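Putative oxidoreductase (Gluconobacter oxydans, PDB 3WJ7) probably acts as an NAD(P)-dependent oxidoreductase of the short-chain dehydrogenase/reductase (SDR) family, built on a Rossmann-type fold. Local coordinates at residues D94-M99 with I151-L156; V145-V150 with S157-E162; V185-I190 with V328-A333; L215-V220 with R322-A327. All coordinates share one frame; numbering follows the deposited sequence.

Contact 1. Residues D94-M99 with I151-L156; sequences DPETMM and IGIYKL
Pro95 and Ile153, each in the opening turn of its helix (95-115 and 153-172), have the closest CA atoms of the two segments, 6.7 Å apart, so side chains, with one backbone carbonyl, bridge the two helix starts. Ile153 carries most of the contact. Its two branches divide the work: CG2, anti to the backbone N, lies against Pro95 CB at 3.9 Å and Met99 CB at 4.1 Å, and also 3.5 Å from the backbone Pro95 O, while CD1 lies against the proline ring and touches Glu96 CG at 3.9 Å. One turn on, Met99 SD rests 4.1 Å from Leu156 CD2; the methionine gets there because CG stands anti to its backbone N (chi1 168°) and the chain bends only at its end. An alanine in place of Ile153 would probably leave Pro95 and the CG of Glu96 without their apolar partner and open a gap between the helix starts. The carboxylate of Glu96 turns to Thr97 of the third subunit, and Asp94 pairs with Arg160 of the second. The side-chain contacts are thus apolar, with the polar groups directed to the subunit interface, consistent with the use of these two helices in SDR assembly.

Contact 2. Residues V145-V150 with S157-E162; sequences VSESQV and SKYRAE
Glu147 and Arg160 form a side-on salt bridge in which two guanidinium nitrogens each take one carboxylate oxygen. Arg160 NE donates to Glu147 OE1 at 3.0 Å, nearly straight at 168°, with the oxygen almost in the guanidinium plane but met from above the plane of its own carboxylate. The second bond, Arg160 NH2 to Glu147 OE2 at 3.2 Å, is more bent and arrives on the syn side. The two flat groups are turned 55° against each other, so the grip is twisted rather than coplanar. Arg160 places CG beside its backbone N (chi1 -69°) and then runs extended to NE, which brings the guanidinium to the acid. Beside it stands Tyr159, with CE1 4.2 Å from Val145 CB; its ring occupies the space between the loop and helix 153-172.

In the next shell, the loop is shaped by an ST turn: Ser146 OG accepts from Ser148 N at 3.1 Å and from Ser148 OG at 2.7 Å, while Gln149 N bonds Ser146 O at 2.8 Å. Farther out, Met99 and Val103 of helix 95-115 touch the arginine chain, and NH1 forms a salt bridge with Asp94 of the third subunit. A leucine in place of Arg160 would probably leave both Glu147 and that aspartate without their positive mate. One guanidinium therefore serves two acids, tying the loop before helix 153-172 to its own helix and to a neighbouring subunit, with charges that would largely compensate one another.

Contact 3. Residues V185-I190 with V328-A333; sequences VGPRDI and VTDAIA
Gly186 and Ala331 bring their CA atoms to 4.2 Å, so the irregular stretch 185-190 runs directly against the backbone of helix 324-337. Gly186 sits at phi 162° and psi -163°, where a CB would be jammed against the carbonyl O of Val185 and would also strike Pro187 CD; the call for glycine thus comes from the conformation of the loop itself, since that CB would point away from the helix. Its own carbonyl points at Ala331, with Gly186 O 3.3 Å from Ala331 CA in a CA-H...O contact. The methyl of Ala331 packs on Val185, its CB lying 3.8 Å from Val185 CG1, the branch that stands anti to its backbone N (chi1 169°).

Val185 is the last residue of strand 176-185 in the Rossmann sheet, bonded through its backbone to Val218 and Val220 of the neighbouring parallel strand and its exit. A Gly-Pro pair leaving this strand recurs in extended SDR enzymes, and here it carries the chain across the last long helix. Pro187 continues the contact: its ring lies alongside Asp330, the two pointing the same way, with Pro187 CD 3.7 Å from Asp330 CB. Only the CH2 of the aspartate is used, its carboxylate being turned to His219. Beyond Pro187 the chain turns away through an inverse gamma turn centred on Asp189.

Contact 4. Residues L215-V220 with R322-A327; sequences LNIVHV and RPARDA
His219, at the end of strand 214-219 and at the N-cap of the helix that follows, stacks with Arg322 from the approach to helix 324-337. The guanidinium lies flat on one face of the imidazole, centres 3.7 Å apart and planes at 18°, displaced so that Arg322 NE stands over the ring's rim, 3.3 Å from His219 CD2. Arg322 first places CG between its backbone N and carbonyl carbon (chi1 77°), then bends at both of the next torsions, folding the chain back over the ring; on the way its CD passes 3.6 Å from His219 CB. Its NH1 forms a salt bridge with Asp222, which holds the guanidinium over that face.

The strand pairs parallel with 176-185 and antiparallel with 239-248, and the His-Val-Asp-Asp sequence running from its end into helix 220-233 is one met in many extended SDRs. Both ring nitrogens of His219 are engaged: ND1 accepts from Asp221 N, capping that helix, and NE2 is bonded to Asp330, a pattern consistent with the proton on NE2. CG anti to the backbone N (chi1 -159°) swings the ring toward helix 324-337, where His219 CD2 lies 3.7 Å from Ala327 CB. The backbones are near each other here, with the CA atoms of His219 and Ala327 4.9 Å apart. Two residues back along the strand, Ile217 also points at the helix, its CG2 4.2 Å from Ala324 CB. The first turn of that helix is further tied to the sheet by Ala324 N, hydrogen-bonded to Glu245 of strand 239-248.

Contacts 1 and 2 share helix 153-172 and touch each other, and contacts 3 and 4 share helix 324-337; the two pairs lie on opposite sides of the chain's centre, contacts 1 and 3 being about 27 Å apart between centres. Contacts 1, 3 and 4 are buried, whereas contact 2 is at the surface, and it alone has a salt bridge between its segments. Contacts 1 and 2 both border a neighbouring subunit, the side-chain packing of contact 1 being apolar; contacts 3 and 4 touch no other chain, and join the C-terminal ends of two adjacent strands to the last helix. They differ in means: small residues and close backbones in contact 3, a flat cation-ring stack in contact 4.

Contact 1. Residues D94-M99 with I151-L156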
# COMPACT_ATOMS: atom_id res chain seq x y z
N ASP A 94 -1.08 -6.40 -3.67
CA ASP A 94 -1.33 -4.95 -3.77
C ASP A 94 -2.68 -4.49 -3.19
O ASP A 94 -3.51 -3.94 -3.92
CB ASP A 94 -1.20 -4.48 -5.25
CG ASP A 94 -2.25 -5.12 -6.19
OD1 ASP A 94 -2.72 -6.24 -5.90
OD2 ASP A 94 -2.61 -4.50 -7.23
N PRO A 95 -2.89 -4.64 -1.87
CA PRO A 95 -4.27 -4.45 -1.42
C PRO A 95 -4.83 -3.03 -1.63
O PRO A 95 -6.03 -2.87 -1.77
CB PRO A 95 -4.25 -4.88 0.05
CG PRO A 95 -2.80 -4.86 0.48
CD PRO A 95 -1.93 -4.86 -0.75
N GLU A 96 -3.98 -2.01 -1.70
CA GLU A 96 -4.50 -0.64 -1.74
C GLU A 96 -4.88 -0.35 -3.14
O GLU A 96 -5.82 0.41 -3.40
CB GLU A 96 -3.49 0.38 -1.22
CG GLU A 96 -3.36 0.46 0.31
CD GLU A 96 -2.44 1.59 0.77
OE1 GLU A 96 -2.75 2.77 0.46
OE2 GLU A 96 -1.41 1.30 1.43
N THR A 97 -4.15 -0.95 -4.06
CA THR A 97 -4.48 -0.80 -5.46
C THR A 97 -5.78 -1.56 -5.73
O THR A 97 -6.57 -1.10 -6.52
CB THR A 97 -3.35 -1.32 -6.36
OG1 THR A 97 -2.09 -0.73 -5.96
CG2 THR A 97 -3.65 -1.03 -7.82
N MET A 98 -6.01 -2.70 -5.08
CA MET A 98 -7.23 -3.47 -5.36
C MET A 98 -8.45 -2.75 -4.83
O MET A 98 -9.47 -2.69 -5.51
CB MET A 98 -7.17 -4.91 -4.85
CG MET A 98 -6.20 -5.77 -5.62
SD MET A 98 -6.42 -6.00 -7.42
CE MET A 98 -6.04 -4.41 -8.20
N MET A 99 -8.32 -2.16 -3.65
CA MET A 99 -9.40 -1.36 -3.10
C MET A 99 -9.77 -0.16 -4.01
O MET A 99 -10.92 0.10 -4.23
CB MET A 99 -9.00 -0.88 -1.71
CG MET A 99 -9.94 0.20 -1.19
SD MET A 99 -9.47 0.89 0.37
CE MET A 99 -8.15 1.98 -0.22
N ILE A 151 -10.80 -1.25 10.24
CA ILE A 151 -9.49 -1.70 10.68
C ILE A 151 -8.57 -2.21 9.57
O ILE A 151 -7.34 -1.90 9.58
CB ILE A 151 -9.59 -2.61 11.95
CG1 ILE A 151 -9.47 -1.74 13.20
CG2 ILE A 151 -8.55 -3.72 12.02
CD1 ILE A 151 -8.78 -0.38 13.01
N GLY A 152 -9.13 -2.96 8.60
CA GLY A 152 -8.27 -3.47 7.52
C GLY A 152 -8.70 -3.00 6.14
O GLY A 152 -9.73 -2.33 5.96
N ILE A 153 -7.91 -3.36 5.15
CA ILE A 153 -8.17 -2.91 3.83
C ILE A 153 -9.41 -3.63 3.32
O ILE A 153 -10.22 -3.02 2.66
CB ILE A 153 -6.91 -3.03 2.92
CG1 ILE A 153 -5.96 -1.88 3.27
CG2 ILE A 153 -7.27 -2.79 1.46
CD1 ILE A 153 -4.47 -2.10 2.99
N TYR A 154 -9.60 -4.90 3.68
CA TYR A 154 -10.77 -5.62 3.23
C TYR A 154 -12.04 -4.90 3.66
O TYR A 154 -12.92 -4.68 2.86
CB TYR A 154 -10.83 -7.11 3.69
CG TYR A 154 -12.22 -7.73 3.40
CD1 TYR A 154 -12.63 -8.02 2.08
CD2 TYR A 154 -13.15 -7.95 4.45
CE1 TYR A 154 -13.90 -8.51 1.81
CE2 TYR A 154 -14.41 -8.47 4.18
CZ TYR A 154 -14.79 -8.75 2.86
OH TYR A 154 -16.04 -9.28 2.60
N LYS A 155 -12.14 -4.56 4.92
CA LYS A 155 -13.34 -3.92 5.39
C LYS A 155 -13.41 -2.51 4.82
O LYS A 155 -14.47 -2.11 4.40
CB LYS A 155 -13.44 -3.92 6.94
CG LYS A 155 -13.33 -5.29 7.59
CD LYS A 155 -13.45 -5.22 9.11
CE LYS A 155 -14.84 -4.83 9.67
NZ LYS A 155 -15.11 -5.49 11.00
N LEU A 156 -12.30 -1.78 4.80
CA LEU A 156 -12.27 -0.38 4.31
C LEU A 156 -12.76 -0.30 2.90
O LEU A 156 -13.56 0.60 2.55
CB LEU A 156 -10.86 0.21 4.35
CG LEU A 156 -10.80 1.72 4.18
CD1 LEU A 156 -11.66 2.43 5.20
CD2 LEU A 156 -9.38 2.29 4.23

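Contact 2. Residues V145-V150 with S157-E162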
# COMPACT_ATOMS: atom_id res chain seq x y z
N VAL A 145 -21.44 3.89 11.95
CA VAL A 145 -20.13 3.47 11.51
C VAL A 145 -19.36 4.69 11.16
O VAL A 145 -19.88 5.57 10.52
CB VAL A 145 -20.16 2.70 10.17
CG1 VAL A 145 -19.33 1.44 10.31
CG2 VAL A 145 -21.59 2.47 9.64
N SER A 146 -18.10 4.72 11.49
CA SER A 146 -17.29 5.81 11.00
C SER A 146 -16.02 5.25 10.35
O SER A 146 -15.45 4.29 10.87
CB SER A 146 -17.02 6.80 12.14
OG SER A 146 -15.65 7.15 12.22
N GLU A 147 -15.58 5.85 9.23
CA GLU A 147 -14.26 5.54 8.63
C GLU A 147 -13.14 5.32 9.63
O GLU A 147 -12.34 4.40 9.46
CB GLU A 147 -13.81 6.54 7.57
CG GLU A 147 -14.00 6.01 6.15
CD GLU A 147 -12.99 6.51 5.13
OE1 GLU A 147 -13.35 6.67 3.93
OE2 GLU A 147 -11.82 6.71 5.51
N SER A 148 -13.11 6.11 10.69
CA SER A 148 -12.01 6.05 11.65
C SER A 148 -12.05 4.79 12.51
O SER A 148 -11.09 4.46 13.20
CB SER A 148 -12.01 7.29 12.54
OG SER A 148 -13.19 7.33 13.33
N GLN A 149 -13.14 4.06 12.48
CA GLN A 149 -13.10 2.79 13.19
C GLN A 149 -12.98 1.54 12.33
O GLN A 149 -13.15 0.44 12.83
CB GLN A 149 -14.19 2.67 14.24
CG GLN A 149 -15.53 3.30 13.93
CD GLN A 149 -16.45 3.15 15.12
OE1 GLN A 149 -17.62 2.79 14.98
NE2 GLN A 149 -15.91 3.38 16.32
N VAL A 150 -12.66 1.69 11.05
CA VAL A 150 -12.50 0.49 10.22
C VAL A 150 -11.04 0.05 10.17
O VAL A 150 -10.16 0.88 10.11
CB VAL A 150 -13.12 0.70 8.84
CG1 VAL A 150 -12.43 -0.17 7.81
CG2 VAL A 150 -14.61 0.43 8.91
N SER A 157 -12.32 -1.26 2.11
CA SER A 157 -12.80 -1.41 0.77
C SER A 157 -14.34 -1.65 0.71
O SER A 157 -15.08 -1.08 -0.13
CB SER A 157 -12.09 -2.58 0.16
OG SER A 157 -12.12 -2.45 -1.23
N LYS A 158 -14.85 -2.51 1.59
CA LYS A 158 -16.28 -2.77 1.49
C LYS A 158 -17.00 -1.51 1.95
O LYS A 158 -17.99 -1.13 1.35
CB LYS A 158 -16.72 -4.01 2.26
CG LYS A 158 -16.21 -5.31 1.69
CD LYS A 158 -16.81 -5.57 0.31
CE LYS A 158 -16.21 -6.83 -0.32
NZ LYS A 158 -16.67 -7.06 -1.72
N TYR A 159 -16.46 -0.84 2.97
CA TYR A 159 -17.07 0.37 3.49
C TYR A 159 -17.09 1.46 2.41
O TYR A 159 -18.17 1.97 2.09
CB TYR A 159 -16.36 0.86 4.77
CG TYR A 159 -16.80 2.20 5.24
CD1 TYR A 159 -17.97 2.33 6.01
CD2 TYR A 159 -16.10 3.35 4.90
CE1 TYR A 159 -18.41 3.57 6.47
CE2 TYR A 159 -16.51 4.61 5.33
CZ TYR A 159 -17.66 4.71 6.12
OH TYR A 159 -18.11 5.95 6.54
N ARG A 160 -15.95 1.78 1.80
CA ARG A 160 -15.93 2.83 0.81
C ARG A 160 -16.86 2.56 -0.36
O ARG A 160 -17.57 3.49 -0.86
CB ARG A 160 -14.51 3.09 0.29
CG ARG A 160 -13.65 3.71 1.36
CD ARG A 160 -12.42 4.34 0.77
NE ARG A 160 -11.81 5.17 1.81
CZ ARG A 160 -10.50 5.26 2.01
NH1 ARG A 160 -9.66 4.57 1.25
NH2 ARG A 160 -10.03 6.05 2.96
N ALA A 161 -16.87 1.30 -0.81
CA ALA A 161 -17.73 0.93 -1.94
C ALA A 161 -19.20 1.11 -1.57
O ALA A 161 -19.99 1.74 -2.33
CB ALA A 161 -17.45 -0.50 -2.39
N GLU A 162 -19.58 0.62 -0.39
CA GLU A 162 -20.96 0.81 0.02
C GLU A 162 -21.27 2.32 0.08
O GLU A 162 -22.34 2.73 -0.35
CB GLU A 162 -21.32 0.11 1.35
CG GLU A 162 -22.60 0.66 1.95
CD GLU A 162 -23.12 -0.13 3.14
OE1 GLU A 162 -23.18 0.42 4.27
OE2 GLU A 162 -23.47 -1.31 2.97

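Contact 3. Residues V185-I190 with V328-A333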
# COMPACT_ATOMS: atom_id res chain seq x y z
N VAL A 185 -21.15 -19.93 4.30
CA VAL A 185 -20.55 -21.24 4.32
C VAL A 185 -21.53 -22.12 3.59
O VAL A 185 -22.73 -21.85 3.57
CB VAL A 185 -20.37 -21.70 5.77
CG1 VAL A 185 -20.00 -23.15 5.89
CG2 VAL A 185 -19.35 -20.83 6.45
N GLY A 186 -21.02 -23.16 2.95
CA GLY A 186 -21.89 -24.15 2.33
C GLY A 186 -21.20 -25.00 1.31
O GLY A 186 -19.96 -25.06 1.26
N PRO A 187 -22.00 -25.67 0.47
CA PRO A 187 -21.40 -26.56 -0.52
C PRO A 187 -20.84 -25.76 -1.68
O PRO A 187 -21.14 -24.58 -1.80
CB PRO A 187 -22.57 -27.45 -0.96
CG PRO A 187 -23.78 -26.64 -0.70
CD PRO A 187 -23.46 -25.82 0.53
N ARG A 188 -20.00 -26.40 -2.49
CA ARG A 188 -19.41 -25.76 -3.67
C ARG A 188 -18.41 -24.66 -3.33
O ARG A 188 -18.32 -23.65 -4.03
CB ARG A 188 -20.48 -25.16 -4.57
CG ARG A 188 -21.39 -26.16 -5.20
CD ARG A 188 -21.49 -25.69 -6.61
NE ARG A 188 -22.60 -26.33 -7.29
CZ ARG A 188 -22.69 -26.42 -8.61
NH1 ARG A 188 -21.73 -25.90 -9.39
NH2 ARG A 188 -23.74 -27.02 -9.15
N ASP A 189 -17.64 -24.86 -2.27
CA ASP A 189 -16.70 -23.87 -1.88
C ASP A 189 -15.36 -24.24 -2.49
O ASP A 189 -14.47 -24.78 -1.84
CB ASP A 189 -16.65 -23.71 -0.37
CG ASP A 189 -15.98 -22.43 0.04
OD1 ASP A 189 -15.53 -21.72 -0.90
OD2 ASP A 189 -15.89 -22.14 1.26
N ILE A 190 -15.25 -23.89 -3.77
CA ILE A 190 -14.29 -24.43 -4.71
C ILE A 190 -12.86 -23.95 -4.46
O ILE A 190 -11.93 -24.76 -4.42
CB ILE A 190 -14.79 -24.11 -6.12
CG1 ILE A 190 -15.96 -25.07 -6.44
CG2 ILE A 190 -13.65 -24.11 -7.14
CD1 ILE A 190 -16.88 -24.64 -7.56
N VAL A 328 -22.53 -25.76 7.76
CA VAL A 328 -21.27 -26.44 8.06
C VAL A 328 -21.31 -27.91 7.60
O VAL A 328 -20.37 -28.40 6.99
CB VAL A 328 -20.97 -26.37 9.59
CG1 VAL A 328 -19.78 -27.24 9.96
CG2 VAL A 328 -20.77 -24.93 10.05
N THR A 329 -22.42 -28.58 7.90
CA THR A 329 -22.72 -29.94 7.44
C THR A 329 -22.61 -30.12 5.94
O THR A 329 -21.92 -31.01 5.47
CB THR A 329 -24.14 -30.35 7.89
OG1 THR A 329 -24.22 -30.35 9.33
CG2 THR A 329 -24.50 -31.74 7.35
N ASP A 330 -23.30 -29.30 5.17
CA ASP A 330 -23.21 -29.37 3.71
C ASP A 330 -21.80 -29.10 3.17
O ASP A 330 -21.32 -29.85 2.31
CB ASP A 330 -24.17 -28.39 3.07
CG ASP A 330 -25.61 -28.65 3.44
OD1 ASP A 330 -25.92 -29.73 4.00
OD2 ASP A 330 -26.43 -27.74 3.16
N ALA A 331 -21.14 -28.06 3.70
CA ALA A 331 -19.78 -27.70 3.29
C ALA A 331 -18.81 -28.88 3.50
O ALA A 331 -17.99 -29.18 2.61
CB ALA A 331 -19.31 -26.45 4.04
N ILE A 332 -18.93 -29.56 4.64
CA ILE A 332 -18.10 -30.75 4.89
C ILE A 332 -18.51 -31.92 3.99
O ILE A 332 -17.65 -32.57 3.42
CB ILE A 332 -18.11 -31.18 6.37
CG1 ILE A 332 -17.27 -30.22 7.18
CG2 ILE A 332 -17.61 -32.61 6.53
CD1 ILE A 332 -17.79 -30.03 8.58
N ALA A 333 -19.80 -32.14 3.80
CA ALA A 333 -20.17 -33.29 2.96
C ALA A 333 -19.60 -33.06 1.55
O ALA A 333 -19.05 -33.96 0.91
CB ALA A 333 -21.69 -33.52 2.91

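Contact 4. Residues L215-V220 with R322-A327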
# COMPACT_ATOMS: atom_id res chain seq x y z
N LEU A 215 -18.35 -14.44 15.03
CA LEU A 215 -18.77 -14.12 13.69
C LEU A 215 -20.20 -14.57 13.53
O LEU A 215 -20.78 -15.10 14.46
CB LEU A 215 -17.83 -14.73 12.61
CG LEU A 215 -17.48 -16.23 12.37
CD1 LEU A 215 -15.99 -16.26 11.99
CD2 LEU A 215 -17.68 -17.20 13.53
N ASN A 216 -20.75 -14.32 12.35
CA ASN A 216 -22.08 -14.70 12.02
C ASN A 216 -21.93 -15.52 10.76
O ASN A 216 -21.43 -15.00 9.75
CB ASN A 216 -22.87 -13.43 11.71
CG ASN A 216 -24.33 -13.68 11.40
OD1 ASN A 216 -24.69 -14.38 10.45
ND2 ASN A 216 -25.19 -13.04 12.18
N ILE A 217 -22.39 -16.77 10.82
CA ILE A 217 -22.38 -17.69 9.67
C ILE A 217 -23.76 -17.85 9.04
O ILE A 217 -24.78 -17.85 9.72
CB ILE A 217 -21.74 -19.03 10.07
CG1 ILE A 217 -20.23 -18.79 10.04
CG2 ILE A 217 -22.09 -20.14 9.08
CD1 ILE A 217 -19.46 -19.74 10.87
N VAL A 218 -23.77 -17.98 7.71
CA VAL A 218 -24.99 -17.97 6.97
C VAL A 218 -24.83 -18.90 5.82
O VAL A 218 -23.81 -18.89 5.16
CB VAL A 218 -25.32 -16.57 6.41
CG1 VAL A 218 -24.17 -16.03 5.54
CG2 VAL A 218 -26.63 -16.61 5.67
N HIS A 219 -25.85 -19.72 5.57
CA HIS A 219 -25.79 -20.63 4.46
C HIS A 219 -25.70 -19.80 3.19
O HIS A 219 -26.42 -18.82 3.04
CB HIS A 219 -27.03 -21.54 4.44
CG HIS A 219 -26.82 -22.80 3.67
ND1 HIS A 219 -26.61 -22.80 2.30
CD2 HIS A 219 -26.73 -24.09 4.07
CE1 HIS A 219 -26.39 -24.05 1.90
NE2 HIS A 219 -26.46 -24.84 2.96
N VAL A 220 -24.79 -20.19 2.30
CA VAL A 220 -24.59 -19.54 1.01
C VAL A 220 -25.88 -19.50 0.20
O VAL A 220 -26.17 -18.51 -0.49
CB VAL A 220 -23.45 -20.20 0.21
CG1 VAL A 220 -23.88 -21.53 -0.38
CG2 VAL A 220 -22.98 -19.31 -0.93
N ARG A 322 -31.49 -20.91 7.34
CA ARG A 322 -31.44 -22.16 8.09
C ARG A 322 -30.31 -22.05 9.11
O ARG A 322 -29.56 -21.08 9.10
CB ARG A 322 -31.41 -23.39 7.16
CG ARG A 322 -30.09 -23.69 6.50
CD ARG A 322 -30.12 -23.20 5.07
NE ARG A 322 -30.05 -24.24 4.04
CZ ARG A 322 -30.30 -23.99 2.76
NH1 ARG A 322 -30.65 -22.76 2.37
NH2 ARG A 322 -30.20 -24.96 1.87
N PRO A 323 -30.23 -22.97 10.08
CA PRO A 323 -29.20 -22.68 11.10
C PRO A 323 -27.77 -22.97 10.64
O PRO A 323 -27.58 -23.60 9.57
CB PRO A 323 -29.60 -23.59 12.26
CG PRO A 323 -30.41 -24.69 11.64
CD PRO A 323 -31.10 -24.11 10.44
N ALA A 324 -26.77 -22.53 11.42
CA ALA A 324 -25.35 -22.62 11.02
C ALA A 324 -24.87 -24.06 10.86
O ALA A 324 -24.04 -24.36 10.00
CB ALA A 324 -24.46 -21.90 12.02
N ARG A 325 -25.40 -24.95 11.69
CA ARG A 325 -25.05 -26.34 11.59
C ARG A 325 -25.42 -26.92 10.23
O ARG A 325 -24.74 -27.78 9.71
CB ARG A 325 -25.66 -27.13 12.74
CG ARG A 325 -25.95 -28.59 12.44
CD ARG A 325 -26.33 -29.35 13.69
NE ARG A 325 -25.13 -29.73 14.41
CZ ARG A 325 -24.77 -29.20 15.56
NH1 ARG A 325 -25.55 -28.28 16.12
NH2 ARG A 325 -23.65 -29.60 16.14
N ASP A 326 -26.47 -26.42 9.62
CA ASP A 326 -26.82 -26.92 8.30
C ASP A 326 -25.76 -26.53 7.26
O ASP A 326 -25.40 -27.33 6.37
CB ASP A 326 -28.23 -26.45 7.89
CG ASP A 326 -29.38 -27.23 8.61
OD1 ASP A 326 -29.14 -27.96 9.62
OD2 ASP A 326 -30.56 -27.11 8.14
N ALA A 327 -25.26 -25.29 7.36
CA ALA A 327 -24.28 -24.81 6.41
C ALA A 327 -22.95 -25.54 6.53
O ALA A 327 -22.33 -25.86 5.50
CB ALA A 327 -24.05 -23.32 6.54